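Local coordinates for sgbp-b (Bacteroides uniformis, PDB 7K44), which probably binds xyloglucan at the cell surface, as a surface glycan-binding protein of a polysaccharide utilization locus, at residues R160-L164 / S165-V169; G249-S252 / A253-W257; A272-P275 / T276-T280. One frame throughout, in Å; residues are numbered along the deposited sequence.

Contact 1: R160-L164 / S165-V169; sequences RSVDL and STVTV
Asp163 and Ser165 meet through a single carboxylate oxygen: Asp163 OD1 takes the Ser165 hydroxyl, OG lying 2.7 Å away, and also the backbone N-H of Ser165, with N at 2.9 Å. Both donors come from above the same face of the carboxylate, some 42° to 45° out of its plane. The acid can reach forward in this way because its CG stands trans to the backbone N (chi1 -180°), and the two bonds together would be expected to hold the carboxylate's rotation. The main-chain carbonyl oxygen of the same residue is itself doubly gripped. Thr166 OG1 donates to Asp163 O at 2.8 Å, almost in line with the C=O bond, while Thr166 N donates to the same oxygen from above the carbonyl plane at 3.0 Å. Thr166 CG2 meanwhile lies over Asp163 CB, the two side chains crossing at about a right angle. Here a general principle of turn formation is worked out in small: an Asx turn at Asp163 leads into a short 3-10 segment, and Val167 N bonding to Leu164 O at 3.1 Å continues it. The turn carries the chain from strand 160-161, at the edge of one sheet of this Ig-like IPT/TIG domain, to strand 168-169, at the edge of the other. Apolar contacts lie beneath these polar bonds. Val167 CG2 touches both Leu164 CD2, 3.8 Å off on a side chain running alongside, and Val162 CG1, at 3.9 Å on one that crosses nearly square. Further out, Thr166 OG1 also accepts from Thr179 N, tying the turn to strand 175-179, on which Phe178 packs against Val162 and Thr166. Ile155 of strand 152-157 touches both Val162 and Val167.

Contact 2: G249-S252 / A253-W257; sequences GELS and AWNYW
The amide of Asn255 is the flat group at this corner, and its face and edge have different neighbours. Over one face lies a methyl of Leu251, CD1 approaching Asn255 CB and ND2 at 3.8 Å each, so that the methyl sits over the face, displaced toward the CB and ND2 side. At the edge, Asn255 OD1 receives the backbone N-H of Trp257, whose N is 3.2 Å away and lies in the carbonyl plane, with a C=O...N angle of 153°. With CG swung to the far side of CB from the backbone N (chi1 -162°), the amide extends back toward the 249-252 segment. Near its other end sits Ser252 OG, 3.3 Å from Asn255 ND2. Ser252 OG donates to Ala253 O in a long hydrogen bond of 3.3 Å that arrives from above the carbonyl plane. Ser252 O, by contrast, accepts from Asn364 ND2, and it also lies against Asn255 CB at 3.5 Å. An alanine here in place of Asn255 would remove the side-chain acceptor of the Trp257 N-H, and the turn would probably be held less firmly, with the Leu251 methyl less well covered. Trp254 adopts a left-handed backbone conformation (phi 55°), and its side chain touches Glu367. The corner therefore combines two standard devices: an Asx turn from Asn255 to Trp257, and a G1 beta bulge in which Trp254 and Asn255 together face Asn364 as the chain passes from strand 250-251 into strand 255-264.

Contact 3: A272-P275 / T276-T280; sequences AFLP and TDTPT
The carbonyl oxygen of Pro275 is held twice by one residue. Thr278 OG1 donates to Pro275 O at 2.7 Å, and Thr278 N donates to the same atom at 3.1 Å with an N-H...O angle of 160°. Both reach the oxygen from the same face of its carbonyl plane, but unequally: the hydroxyl is tilted only 27° from that plane, whereas the amide nitrogen stands well above it. The hydroxyl is brought there by a first torsion of -57°, which sets OG1 trans to the carbonyl carbon of its own residue and next to its N, so that both donors point back along the chain. In this position Thr278 OG1 also hangs over the face of the proline ring, with Pro275 CD 3.4 Å and Pro275 CB 3.6 Å away. Leu274 CD1 is a further apolar neighbour, within 3.6 Å of Thr278 OG1, the two side chains crossing almost square, and the leucine methyl continues on to Thr278 CB. Asp277 OD1 stands 3.8 Å from Pro275 CB, a loose approach. Inward, Leu274 and Thr278 share Leu283 of strand 283-291 as a neighbour, and Leu274 also meets Val382 of strand 371-384. Backbone bonds between Thr276 and Gly348 and between Thr278 and Trp347 fasten the bend to the start of helix 347-352. The principle illustrated is the type I beta turn, Pro275 to Thr278, whose closing main-chain bond is doubled by a threonine hydroxyl at the last position; it shapes the loop between strands 255-264 and 283-291 of the domain assigned to xyloglucan binding.

From the N terminus, the three contacts follow one another in series, none nested in or crossing another. Contact 1 comes first, closing the loop that carries the chain from one sheet of the IPT/TIG domain to the other. The chain then enters the xyloglucan-binding domain, where contact 2 turns the corner from strand 250-251, paired with strand 371-384, to strand 255-264 of the other sheet. Contact 3 closes a bend in the loop that follows, against helix 347-352. They remain well separated: contacts 2 and 3 have centres about 39 Å apart, although they share a domain, and contact 1 lies about 34 Å from contact 3, centre to centre.

Contact 1: R160-L164 / S165-V169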
loop_
_atom_site.group_PDB
_atom_site.type_symbol
_atom_site.label_atom_id
_atom_site.label_comp_id
_atom_site.label_asym_id
_atom_site.label_seq_id
_atom_site.Cartn_x
_atom_site.Cartn_y
_atom_site.Cartn_z
ATOM N N ARG A 160 -3.721 18.322 -2.739
ATOM C CA ARG A 160 -2.462 18.172 -2.021
ATOM C C ARG A 160 -1.427 17.518 -2.924
ATOM O O ARG A 160 -1.760 16.659 -3.742
ATOM C CB ARG A 160 -2.632 17.288 -0.781
ATOM C CG ARG A 160 -3.739 17.714 0.160
ATOM C CD ARG A 160 -3.303 18.872 1.060
ATOM N NE ARG A 160 -4.414 19.288 1.907
ATOM C CZ ARG A 160 -5.209 20.318 1.642
ATOM N NH1 ARG A 160 -4.999 21.053 0.557
ATOM N NH2 ARG A 160 -6.209 20.616 2.461
ATOM N N SER A 161 -0.163 17.902 -2.753
ATOM C CA SER A 161 0.929 17.334 -3.534
ATOM C C SER A 161 2.060 16.915 -2.607
ATOM O O SER A 161 2.405 17.635 -1.668
ATOM C CB SER A 161 1.452 18.335 -4.582
ATOM O OG SER A 161 2.303 17.708 -5.531
ATOM N N VAL A 162 2.640 15.754 -2.890
ATOM C CA VAL A 162 3.646 15.146 -2.028
ATOM C C VAL A 162 4.982 15.863 -2.194
ATOM O O VAL A 162 5.391 16.212 -3.310
ATOM C CB VAL A 162 3.771 13.655 -2.384
ATOM C CG1 VAL A 162 5.004 13.035 -1.756
ATOM C CG2 VAL A 162 2.503 12.908 -1.983
ATOM N N ASP A 163 5.667 16.086 -1.071
ATOM C CA ASP A 163 7.044 16.576 -1.079
ATOM C C ASP A 163 7.934 15.503 -1.696
ATOM O O ASP A 163 8.150 14.446 -1.096
ATOM C CB ASP A 163 7.471 16.879 0.358
ATOM C CG ASP A 163 8.909 17.409 0.464
ATOM O OD1 ASP A 163 9.670 17.364 -0.527
ATOM O OD2 ASP A 163 9.281 17.871 1.563
ATOM N N LEU A 164 8.460 15.765 -2.899
ATOM C CA LEU A 164 9.211 14.732 -3.603
ATOM C C LEU A 164 10.531 14.384 -2.921
ATOM O O LEU A 164 11.084 13.316 -3.192
ATOM C CB LEU A 164 9.425 15.102 -5.077
ATOM C CG LEU A 164 8.168 15.128 -5.958
ATOM C CD1 LEU A 164 8.529 15.479 -7.395
ATOM C CD2 LEU A 164 7.404 13.808 -5.894
ATOM N N SER A 165 11.018 15.232 -2.012
ATOM C CA SER A 165 12.205 14.877 -1.242
ATOM C C SER A 165 11.957 13.698 -0.305
ATOM O O SER A 165 12.920 13.075 0.160
ATOM C CB SER A 165 12.723 16.092 -0.470
ATOM O OG SER A 165 11.896 16.393 0.640
ATOM N N THR A 166 10.696 13.366 -0.030
ATOM C CA THR A 166 10.360 12.220 0.808
ATOM C C THR A 166 10.131 10.941 0.014
ATOM O O THR A 166 9.892 9.893 0.619
ATOM C CB THR A 166 9.113 12.515 1.652
ATOM O OG1 THR A 166 7.946 12.391 0.826
ATOM C CG2 THR A 166 9.178 13.915 2.249
ATOM N N VAL A 167 10.206 10.990 -1.316
ATOM C CA VAL A 167 9.898 9.839 -2.160
ATOM C C VAL A 167 11.132 8.973 -2.351
ATOM O O VAL A 167 12.228 9.473 -2.633
ATOM C CB VAL A 167 9.325 10.290 -3.516
ATOM C CG1 VAL A 167 9.001 9.081 -4.376
ATOM C CG2 VAL A 167 8.083 11.133 -3.313
ATOM N N THR A 168 10.945 7.663 -2.215
ATOM C CA THR A 168 11.946 6.660 -2.554
ATOM C C THR A 168 11.306 5.674 -3.522
ATOM O O THR A 168 10.181 5.231 -3.289
ATOM C CB THR A 168 12.392 5.924 -1.288
ATOM O OG1 THR A 168 12.825 6.880 -0.312
ATOM C CG2 THR A 168 13.530 4.960 -1.601
ATOM N N VAL A 169 11.996 5.339 -4.612
ATOM C CA VAL A 169 11.472 4.421 -5.620
ATOM C C VAL A 169 12.427 3.241 -5.753
ATOM O O VAL A 169 13.648 3.427 -5.801
ATOM C CB VAL A 169 11.270 5.117 -6.981
ATOM C CG1 VAL A 169 10.775 4.122 -8.027
ATOM C CG2 VAL A 169 10.312 6.275 -6.851
#

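Contact 2: G249-S252 / A253-W257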
loop_
_atom_site.group_PDB
_atom_site.type_symbol
_atom_site.label_atom_id
_atom_site.label_comp_id
_atom_site.label_asym_id
_atom_site.label_seq_id
_atom_site.Cartn_x
_atom_site.Cartn_y
_atom_site.Cartn_z
ATOM N N GLY A 249 -2.184 -2.732 28.208
ATOM C CA GLY A 249 -1.993 -3.276 29.535
ATOM C C GLY A 249 -1.513 -4.706 29.466
ATOM O O GLY A 249 -1.127 -5.203 28.411
ATOM N N GLU A 250 -1.547 -5.387 30.607
ATOM C CA GLU A 250 -1.110 -6.773 30.692
ATOM C C GLU A 250 -2.326 -7.683 30.579
ATOM O O GLU A 250 -3.281 -7.551 31.352
ATOM C CB GLU A 250 -0.349 -7.039 31.991
ATOM C CG GLU A 250 0.292 -8.413 32.045
ATOM C CD GLU A 250 1.098 -8.625 33.310
ATOM O OE1 GLU A 250 2.037 -7.839 33.554
ATOM O OE2 GLU A 250 0.783 -9.568 34.068
ATOM N N LEU A 251 -2.281 -8.598 29.618
ATOM C CA LEU A 251 -3.388 -9.494 29.299
ATOM C C LEU A 251 -2.978 -10.898 29.713
ATOM O O LEU A 251 -2.096 -11.500 29.095
ATOM C CB LEU A 251 -3.697 -9.436 27.803
ATOM C CG LEU A 251 -4.763 -10.384 27.250
ATOM C CD1 LEU A 251 -6.052 -10.357 28.089
ATOM C CD2 LEU A 251 -5.059 -10.037 25.786
ATOM N N SER A 252 -3.614 -11.413 30.757
ATOM C CA SER A 252 -3.238 -12.700 31.314
ATOM C C SER A 252 -3.770 -13.841 30.455
ATOM O O SER A 252 -4.564 -13.655 29.526
ATOM C CB SER A 252 -3.804 -12.838 32.723
ATOM O OG SER A 252 -5.219 -12.847 32.666
ATOM N N ALA A 253 -3.317 -15.049 30.779
ATOM C CA ALA A 253 -3.898 -16.240 30.195
ATOM C C ALA A 253 -5.320 -16.440 30.713
ATOM O O ALA A 253 -5.703 -15.937 31.780
ATOM C CB ALA A 253 -3.048 -17.464 30.540
ATOM N N TRP A 254 -6.111 -17.171 29.930
ATOM C CA TRP A 254 -7.463 -17.567 30.320
ATOM C C TRP A 254 -8.319 -16.363 30.702
ATOM O O TRP A 254 -9.028 -16.376 31.711
ATOM C CB TRP A 254 -7.440 -18.615 31.437
ATOM C CG TRP A 254 -6.694 -19.838 31.055
ATOM C CD1 TRP A 254 -5.535 -20.299 31.606
ATOM C CD2 TRP A 254 -7.037 -20.754 30.012
ATOM N NE1 TRP A 254 -5.143 -21.456 30.980
ATOM C CE2 TRP A 254 -6.049 -21.756 29.995
ATOM C CE3 TRP A 254 -8.090 -20.828 29.089
ATOM C CZ2 TRP A 254 -6.086 -22.820 29.105
ATOM C CZ3 TRP A 254 -8.122 -21.879 28.203
ATOM C CH2 TRP A 254 -7.124 -22.863 28.213
ATOM N N ASN A 255 -8.246 -15.310 29.891
ATOM C CA ASN A 255 -8.931 -14.055 30.166
ATOM C C ASN A 255 -10.067 -13.892 29.169
ATOM O O ASN A 255 -9.829 -13.665 27.978
ATOM C CB ASN A 255 -7.968 -12.878 30.102
ATOM C CG ASN A 255 -8.515 -11.655 30.799
ATOM O OD1 ASN A 255 -9.713 -11.378 30.744
ATOM N ND2 ASN A 255 -7.646 -10.924 31.470
ATOM N N TYR A 256 -11.297 -13.981 29.659
ATOM C CA TYR A 256 -12.469 -13.936 28.804
ATOM C C TYR A 256 -13.177 -12.589 28.837
ATOM O O TYR A 256 -14.246 -12.450 28.236
ATOM C CB TYR A 256 -13.425 -15.071 29.162
ATOM C CG TYR A 256 -12.836 -16.453 28.989
ATOM C CD1 TYR A 256 -12.152 -17.073 30.028
ATOM C CD2 TYR A 256 -12.965 -17.141 27.783
ATOM C CE1 TYR A 256 -11.622 -18.348 29.874
ATOM C CE2 TYR A 256 -12.441 -18.413 27.624
ATOM C CZ TYR A 256 -11.769 -19.008 28.670
ATOM O OH TYR A 256 -11.254 -20.276 28.508
ATOM N N TRP A 257 -12.600 -11.591 29.501
ATOM C CA TRP A 257 -13.211 -10.264 29.560
ATOM C C TRP A 257 -12.125 -9.300 30.003
ATOM O O TRP A 257 -11.721 -9.326 31.171
ATOM C CB TRP A 257 -14.384 -10.238 30.536
ATOM C CG TRP A 257 -15.019 -8.880 30.610
ATOM C CD1 TRP A 257 -14.880 -7.962 31.608
ATOM C CD2 TRP A 257 -15.853 -8.274 29.618
ATOM N NE1 TRP A 257 -15.595 -6.828 31.308
ATOM C CE2 TRP A 257 -16.199 -6.992 30.090
ATOM C CE3 TRP A 257 -16.352 -8.695 28.383
ATOM C CZ2 TRP A 257 -17.022 -6.123 29.368
ATOM C CZ3 TRP A 257 -17.167 -7.831 27.666
ATOM C CH2 TRP A 257 -17.496 -6.560 28.163
#

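Contact 3: A272-P275 / T276-T280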
loop_
_atom_site.group_PDB
_atom_site.type_symbol
_atom_site.label_atom_id
_atom_site.label_comp_id
_atom_site.label_asym_id
_atom_site.label_seq_id
_atom_site.Cartn_x
_atom_site.Cartn_y
_atom_site.Cartn_z
ATOM N N ALA A 272 -24.391 10.730 -1.524
ATOM C CA ALA A 272 -23.540 10.965 -2.684
ATOM C C ALA A 272 -22.239 10.183 -2.602
ATOM O O ALA A 272 -21.567 10.001 -3.623
ATOM C CB ALA A 272 -23.252 12.456 -2.849
ATOM N N PHE A 273 -21.876 9.714 -1.410
ATOM C CA PHE A 273 -20.655 8.956 -1.212
ATOM C C PHE A 273 -20.902 7.505 -0.839
ATOM O O PHE A 273 -19.949 6.719 -0.819
ATOM C CB PHE A 273 -19.783 9.648 -0.156
ATOM C CG PHE A 273 -19.342 11.018 -0.575
ATOM C CD1 PHE A 273 -18.160 11.185 -1.275
ATOM C CD2 PHE A 273 -20.131 12.131 -0.315
ATOM C CE1 PHE A 273 -17.754 12.440 -1.684
ATOM C CE2 PHE A 273 -19.732 13.388 -0.731
ATOM C CZ PHE A 273 -18.537 13.541 -1.414
ATOM N N LEU A 274 -22.147 7.127 -0.563
ATOM C CA LEU A 274 -22.500 5.733 -0.342
ATOM C C LEU A 274 -23.990 5.577 -0.610
ATOM O O LEU A 274 -24.810 5.910 0.251
ATOM C CB LEU A 274 -22.153 5.323 1.091
ATOM C CG LEU A 274 -22.388 3.867 1.495
ATOM C CD1 LEU A 274 -22.036 2.914 0.370
ATOM C CD2 LEU A 274 -21.590 3.536 2.744
ATOM N N PRO A 275 -24.379 5.093 -1.788
ATOM C CA PRO A 275 -25.809 5.015 -2.109
ATOM C C PRO A 275 -26.566 4.107 -1.151
ATOM O O PRO A 275 -26.062 3.077 -0.691
ATOM C CB PRO A 275 -25.823 4.452 -3.533
ATOM C CG PRO A 275 -24.489 4.851 -4.090
ATOM C CD PRO A 275 -23.533 4.747 -2.942
ATOM N N THR A 276 -27.811 4.495 -0.878
ATOM C CA THR A 276 -28.633 3.774 0.083
ATOM C C THR A 276 -28.803 2.305 -0.296
ATOM O O THR A 276 -28.789 1.427 0.575
ATOM C CB THR A 276 -29.988 4.469 0.201
ATOM O OG1 THR A 276 -29.773 5.853 0.502
ATOM C CG2 THR A 276 -30.811 3.848 1.308
ATOM N N ASP A 277 -28.948 2.005 -1.583
ATOM C CA ASP A 277 -29.234 0.633 -1.977
ATOM C C ASP A 277 -27.987 -0.233 -2.148
ATOM O O ASP A 277 -28.098 -1.352 -2.659
ATOM C CB ASP A 277 -30.118 0.589 -3.233
ATOM C CG ASP A 277 -29.451 1.205 -4.451
ATOM O OD1 ASP A 277 -28.287 1.657 -4.350
ATOM O OD2 ASP A 277 -30.098 1.237 -5.520
ATOM N N THR A 278 -26.819 0.243 -1.724
ATOM C CA THR A 278 -25.596 -0.531 -1.899
ATOM C C THR A 278 -25.691 -1.861 -1.153
ATOM O O THR A 278 -26.020 -1.878 0.044
ATOM C CB THR A 278 -24.384 0.256 -1.387
ATOM O OG1 THR A 278 -24.309 1.516 -2.057
ATOM C CG2 THR A 278 -23.097 -0.521 -1.627
ATOM N N PRO A 279 -25.406 -2.984 -1.808
ATOM C CA PRO A 279 -25.353 -4.269 -1.094
ATOM C C PRO A 279 -24.290 -4.254 -0.005
ATOM O O PRO A 279 -23.158 -3.811 -0.222
ATOM C CB PRO A 279 -24.992 -5.273 -2.199
ATOM C CG PRO A 279 -25.385 -4.598 -3.470
ATOM C CD PRO A 279 -25.163 -3.137 -3.250
ATOM N N THR A 280 -24.657 -4.788 1.163
ATOM C CA THR A 280 -23.682 -4.906 2.241
ATOM C C THR A 280 -22.567 -5.877 1.882
ATOM O O THR A 280 -21.453 -5.752 2.406
ATOM C CB THR A 280 -24.355 -5.274 3.573
ATOM O OG1 THR A 280 -25.076 -6.501 3.438
ATOM C CG2 THR A 280 -25.322 -4.173 4.023
#